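Local structure of HutD family protein (Pseudomonas aeruginosa, 1YLL) at residues Gly53-Ile65 with Ala90-Thr102. The protein is of unknown function but, as a cupin-fold HutD family protein, probably has a role connected with histidine utilisation. Residues are numbered along the deposited sequence; the frame is centred on the assembly and turned at random. Where two conformers were deposited one is given.
Sequences GGFSGFAGYQRII and AFAFSGDSEVHCT
The F93 ring and the R63 side chain are brought together by their first torsions: CG of F93 sits between its own backbone N and carbonyl carbon (chi1 66°), while CG of R63 lies anti to the carbonyl carbon (chi1 -62°). The two side chains therefore run alongside each other, pointing the same way. CB of R63 stands over the ring face, 4.0 Å from the F93 centroid, a CH-pi contact. Further out the R63 chain bends at chi3, and F93 CZ lies over one face of the guanidinium, 3.5 Å from R63 NE, with the two planes inclined by 40°. I65 CG2 meets the same ring at its edge, 3.7 Å from F93 CE2. Beneath them the antiparallel ladder is regular: R63 pairs with F93 and I65 with F91 through two backbone bonds each.

Beyond this ladder, the type II turn F58-Y61 and the type I turn S94-S97 are hydrogen-bonded to each other. G95 N donates to Y61 O (2.8 Å), G95 O receives F58 N, and D96 OD1 takes G60 N at 2.9 Å from above the carboxylate plane. The approach is close enough for a CA-H...O contact, G95 CA lying 3.2 Å from F58 O. The two segments pair again at G53 and C101, where C101 CB lies over one face of the F55 ring, 3.5 Å from F55 CZ.

The contact thus joins two sheets of the cupin-type fold: strand 91-94 edges one through strand 62-69; strand 108-115 lies on the other side of 62-69, and its N112 OD1 is hydrogen-bonded to R63 NH2. Strand 53-55 edges the other sheet, beside 99-103 and then 73-77.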
loop_
_atom_site.group_PDB
_atom_site.type_symbol
_atom_site.label_atom_id
_atom_site.label_comp_id
_atom_site.label_asym_id
_atom_site.label_seq_id
_atom_site.Cartn_x
_atom_site.Cartn_y
_atom_site.Cartn_z
ATOM N N GLY D 53 -13.282 -24.368 35.468
ATOM C CA GLY D 53 -14.330 -23.819 36.304
ATOM C C GLY D 53 -15.466 -23.313 35.440
ATOM O O GLY D 53 -15.358 -23.311 34.208
ATOM N N GLY D 54 -16.558 -22.889 36.075
ATOM C CA GLY D 54 -17.689 -22.413 35.299
ATOM C C GLY D 54 -17.420 -21.052 34.706
ATOM O O GLY D 54 -16.564 -20.310 35.192
ATOM N N PHE D 55 -18.131 -20.728 33.629
ATOM C CA PHE D 55 -17.990 -19.425 32.993
ATOM C C PHE D 55 -19.220 -18.635 33.419
ATOM O O PHE D 55 -20.327 -19.175 33.473
ATOM C CB PHE D 55 -17.959 -19.543 31.464
ATOM C CG PHE D 55 -16.602 -19.853 30.894
ATOM C CD1 PHE D 55 -16.452 -20.054 29.515
ATOM C CD2 PHE D 55 -15.481 -19.961 31.714
ATOM C CE1 PHE D 55 -15.203 -20.362 28.966
ATOM C CE2 PHE D 55 -14.204 -20.271 31.168
ATOM C CZ PHE D 55 -14.079 -20.470 29.790
ATOM N N SER D 56 -19.009 -17.371 33.742
ATOM C CA SER D 56 -20.082 -16.483 34.155
ATOM C C SER D 56 -20.971 -16.216 32.953
ATOM O O SER D 56 -20.510 -16.223 31.805
ATOM C CB SER D 56 -19.492 -15.168 34.667
ATOM O OG SER D 56 -18.674 -15.398 35.807
ATOM N N GLY D 57 -22.240 -15.950 33.213
ATOM C CA GLY D 57 -23.168 -15.720 32.123
ATOM C C GLY D 57 -23.189 -14.326 31.544
ATOM O O GLY D 57 -22.854 -13.340 32.193
ATOM N N PHE D 58 -23.600 -14.267 30.292
ATOM C CA PHE D 58 -23.736 -12.998 29.584
ATOM C C PHE D 58 -25.101 -13.178 29.001
ATOM O O PHE D 58 -25.287 -13.476 27.821
ATOM C CB PHE D 58 -22.667 -12.864 28.499
ATOM C CG PHE D 58 -21.341 -12.339 29.016
ATOM C CD1 PHE D 58 -20.371 -13.207 29.514
ATOM C CD2 PHE D 58 -21.063 -10.983 28.983
ATOM C CE1 PHE D 58 -19.141 -12.712 29.959
ATOM C CE2 PHE D 58 -19.837 -10.462 29.426
ATOM C CZ PHE D 58 -18.868 -11.341 29.914
ATOM N N ALA D 59 -26.088 -13.036 29.880
ATOM C CA ALA D 59 -27.479 -13.202 29.510
ATOM C C ALA D 59 -27.883 -12.393 28.291
ATOM O O ALA D 59 -27.648 -11.177 28.234
ATOM C CB ALA D 59 -28.367 -12.803 30.689
ATOM N N GLY D 60 -28.516 -13.074 27.340
ATOM C CA GLY D 60 -28.999 -12.419 26.140
ATOM C C GLY D 60 -28.000 -12.261 25.008
ATOM O O GLY D 60 -28.378 -11.892 23.889
ATOM N N TYR D 61 -26.732 -12.556 25.287
ATOM C CA TYR D 61 -25.681 -12.421 24.283
ATOM C C TYR D 61 -25.285 -13.718 23.619
ATOM O O TYR D 61 -25.431 -14.798 24.201
ATOM C CB TYR D 61 -24.401 -11.870 24.911
ATOM C CG TYR D 61 -24.471 -10.451 25.391
ATOM C CD1 TYR D 61 -24.766 -10.163 26.725
ATOM C CD2 TYR D 61 -24.208 -9.393 24.528
ATOM C CE1 TYR D 61 -24.783 -8.835 27.190
ATOM C CE2 TYR D 61 -24.216 -8.067 24.967
ATOM C CZ TYR D 61 -24.494 -7.785 26.303
ATOM O OH TYR D 61 -24.414 -6.493 26.769
ATOM N N GLN D 62 -24.794 -13.596 22.377
ATOM C CA GLN D 62 -24.250 -14.728 21.614
ATOM C C GLN D 62 -22.732 -14.653 21.852
ATOM O O GLN D 62 -22.159 -13.587 21.864
ATOM C CB GLN D 62 -24.500 -14.540 20.115
ATOM C CG GLN D 62 -23.788 -15.564 19.243
ATOM C CD GLN D 62 -24.306 -16.955 19.496
ATOM O OE1 GLN D 62 -23.551 -17.889 19.797
ATOM N NE2 GLN D 62 -25.604 -17.107 19.358
ATOM N N ARG D 63 -22.108 -15.794 22.037
ATOM C CA ARG D 63 -20.661 -15.813 22.259
ATOM C C ARG D 63 -19.983 -16.686 21.225
ATOM O O ARG D 63 -20.530 -17.691 20.762
ATOM C CB ARG D 63 -20.340 -16.373 23.659
ATOM C CG ARG D 63 -20.908 -15.560 24.834
ATOM C CD ARG D 63 -20.274 -15.988 26.171
ATOM N NE ARG D 63 -18.813 -15.838 26.147
ATOM C CZ ARG D 63 -18.032 -15.984 27.217
ATOM N NH1 ARG D 63 -18.568 -16.285 28.390
ATOM N NH2 ARG D 63 -16.707 -15.818 27.122
ATOM N N ILE D 64 -18.768 -16.285 20.852
ATOM C CA ILE D 64 -17.950 -17.129 19.973
ATOM C C ILE D 64 -16.579 -17.069 20.659
ATOM O O ILE D 64 -16.009 -15.987 20.834
ATOM C CB ILE D 64 -17.812 -16.594 18.557
ATOM C CG1 ILE D 64 -19.199 -16.357 17.938
ATOM C CG2 ILE D 64 -17.047 -17.618 17.708
ATOM C CD1 ILE D 64 -19.115 -16.030 16.420
ATOM N N ILE D 65 -16.042 -18.228 21.031
ATOM C CA ILE D 65 -14.758 -18.249 21.716
ATOM C C ILE D 65 -13.772 -19.088 20.917
ATOM O O ILE D 65 -14.162 -20.034 20.239
ATOM C CB ILE D 65 -14.937 -18.885 23.125
ATOM C CG1 ILE D 65 -13.655 -18.765 23.935
ATOM C CG2 ILE D 65 -15.377 -20.344 22.985
ATOM C CD1 ILE D 65 -13.940 -18.811 25.406
ATOM N N ALA D 90 -12.887 -21.864 16.415
ATOM C CA ALA D 90 -13.970 -21.081 16.983
ATOM C C ALA D 90 -15.160 -21.944 17.374
ATOM O O ALA D 90 -15.520 -22.860 16.664
ATOM C CB ALA D 90 -14.407 -20.018 15.990
ATOM N N PHE D 91 -15.777 -21.583 18.488
ATOM C CA PHE D 91 -16.912 -22.316 19.036
ATOM C C PHE D 91 -17.966 -21.302 19.516
ATOM O O PHE D 91 -17.686 -20.414 20.311
ATOM C CB PHE D 91 -16.396 -23.157 20.194
ATOM C CG PHE D 91 -17.456 -23.986 20.869
ATOM C CD1 PHE D 91 -17.873 -25.182 20.317
ATOM C CD2 PHE D 91 -18.018 -23.560 22.065
ATOM C CE1 PHE D 91 -18.856 -25.957 20.960
ATOM C CE2 PHE D 91 -18.990 -24.318 22.710
ATOM C CZ PHE D 91 -19.404 -25.519 22.150
ATOM N N ALA D 92 -19.188 -21.455 19.022
ATOM C CA ALA D 92 -20.268 -20.544 19.391
ATOM C C ALA D 92 -21.202 -21.161 20.425
ATOM O O ALA D 92 -21.502 -22.363 20.355
ATOM C CB ALA D 92 -21.107 -20.172 18.130
ATOM N N PHE D 93 -21.627 -20.342 21.377
ATOM C CA PHE D 93 -22.578 -20.790 22.407
ATOM C C PHE D 93 -23.311 -19.592 22.949
ATOM O O PHE D 93 -22.896 -18.434 22.778
ATOM C CB PHE D 93 -21.860 -21.593 23.515
ATOM C CG PHE D 93 -20.884 -20.801 24.343
ATOM C CD1 PHE D 93 -21.241 -20.269 25.588
ATOM C CD2 PHE D 93 -19.576 -20.587 23.872
ATOM C CE1 PHE D 93 -20.308 -19.539 26.357
ATOM C CE2 PHE D 93 -18.659 -19.871 24.622
ATOM C CZ PHE D 93 -19.012 -19.342 25.867
ATOM N N SER D 94 -24.465 -19.858 23.549
ATOM C CA SER D 94 -25.260 -18.805 24.114
ATOM C C SER D 94 -24.800 -18.366 25.497
ATOM O O SER D 94 -24.414 -19.199 26.320
ATOM C CB SER D 94 -26.714 -19.283 24.195
ATOM O OG SER D 94 -27.496 -18.359 24.917
ATOM N N GLY D 95 -24.857 -17.057 25.737
ATOM C CA GLY D 95 -24.524 -16.503 27.031
ATOM C C GLY D 95 -25.584 -16.885 28.058
ATOM O O GLY D 95 -25.399 -16.645 29.259
ATOM N N ASP D 96 -26.700 -17.432 27.593
ATOM C CA ASP D 96 -27.771 -17.882 28.497
ATOM C C ASP D 96 -27.532 -19.326 28.955
ATOM O O ASP D 96 -28.214 -19.822 29.885
ATOM C CB ASP D 96 -29.141 -17.834 27.813
ATOM C CG ASP D 96 -29.629 -16.433 27.566
ATOM O OD1 ASP D 96 -29.539 -15.578 28.468
ATOM O OD2 ASP D 96 -30.142 -16.177 26.457
ATOM N N SER D 97 -26.585 -20.012 28.332
ATOM C CA SER D 97 -26.310 -21.397 28.686
ATOM C C SER D 97 -25.451 -21.538 29.936
ATOM O O SER D 97 -24.719 -20.623 30.327
ATOM C CB SER D 97 -25.590 -22.131 27.542
ATOM O OG SER D 97 -26.440 -22.409 26.438
ATOM N N GLU D 98 -25.568 -22.687 30.591
ATOM C CA GLU D 98 -24.739 -22.954 31.759
ATOM C C GLU D 98 -23.529 -23.579 31.082
ATOM O O GLU D 98 -23.660 -24.481 30.256
ATOM C CB GLU D 98 -25.379 -23.972 32.708
ATOM C CG GLU D 98 -24.656 -24.083 34.057
ATOM C CD GLU D 98 -25.072 -25.304 34.869
ATOM O OE1 GLU D 98 -26.262 -25.677 34.819
ATOM O OE2 GLU D 98 -24.208 -25.881 35.573
ATOM N N VAL D 99 -22.357 -23.085 31.435
ATOM C CA VAL D 99 -21.114 -23.541 30.834
ATOM C C VAL D 99 -19.993 -23.812 31.804
ATOM O O VAL D 99 -19.692 -22.991 32.653
ATOM C CB VAL D 99 -20.617 -22.481 29.813
ATOM C CG1 VAL D 99 -19.318 -22.940 29.160
ATOM C CG2 VAL D 99 -21.697 -22.255 28.738
ATOM N N HIS D 100 -19.380 -24.975 31.653
ATOM C CA HIS D 100 -18.239 -25.319 32.479
ATOM C C HIS D 100 -17.053 -25.543 31.544
ATOM O O HIS D 100 -17.178 -26.211 30.519
ATOM C CB HIS D 100 -18.495 -26.600 33.285
ATOM C CG HIS D 100 -17.320 -27.018 34.114
ATOM N ND1 HIS D 100 -16.357 -27.893 33.659
ATOM C CD2 HIS D 100 -16.920 -26.627 35.349
ATOM C CE1 HIS D 100 -15.417 -28.028 34.578
ATOM N NE2 HIS D 100 -15.733 -27.271 35.614
ATOM N N CYS D 101 -15.905 -24.962 31.899
ATOM C CA CYS D 101 -14.719 -25.113 31.089
ATOM C C CYS D 101 -13.743 -26.060 31.772
ATOM O O CYS D 101 -13.385 -25.852 32.927
ATOM C CB CYS D 101 -14.043 -23.757 30.927
ATOM S SG CYS D 101 -12.397 -23.840 30.168
ATOM N N THR D 102 -13.335 -27.104 31.062
ATOM C CA THR D 102 -12.334 -28.027 31.584
ATOM C C THR D 102 -11.060 -27.786 30.762
ATOM O O THR D 102 -11.071 -27.919 29.535
ATOM C CB THR D 102 -12.772 -29.491 31.378
ATOM O OG1 THR D 102 -13.923 -29.750 32.196
ATOM C CG2 THR D 102 -11.668 -30.442 31.747
HETATM O O HOH W 1 -22.542 -21.103 33.671
HETATM O O HOH W 2 -28.763 -15.455 23.406
#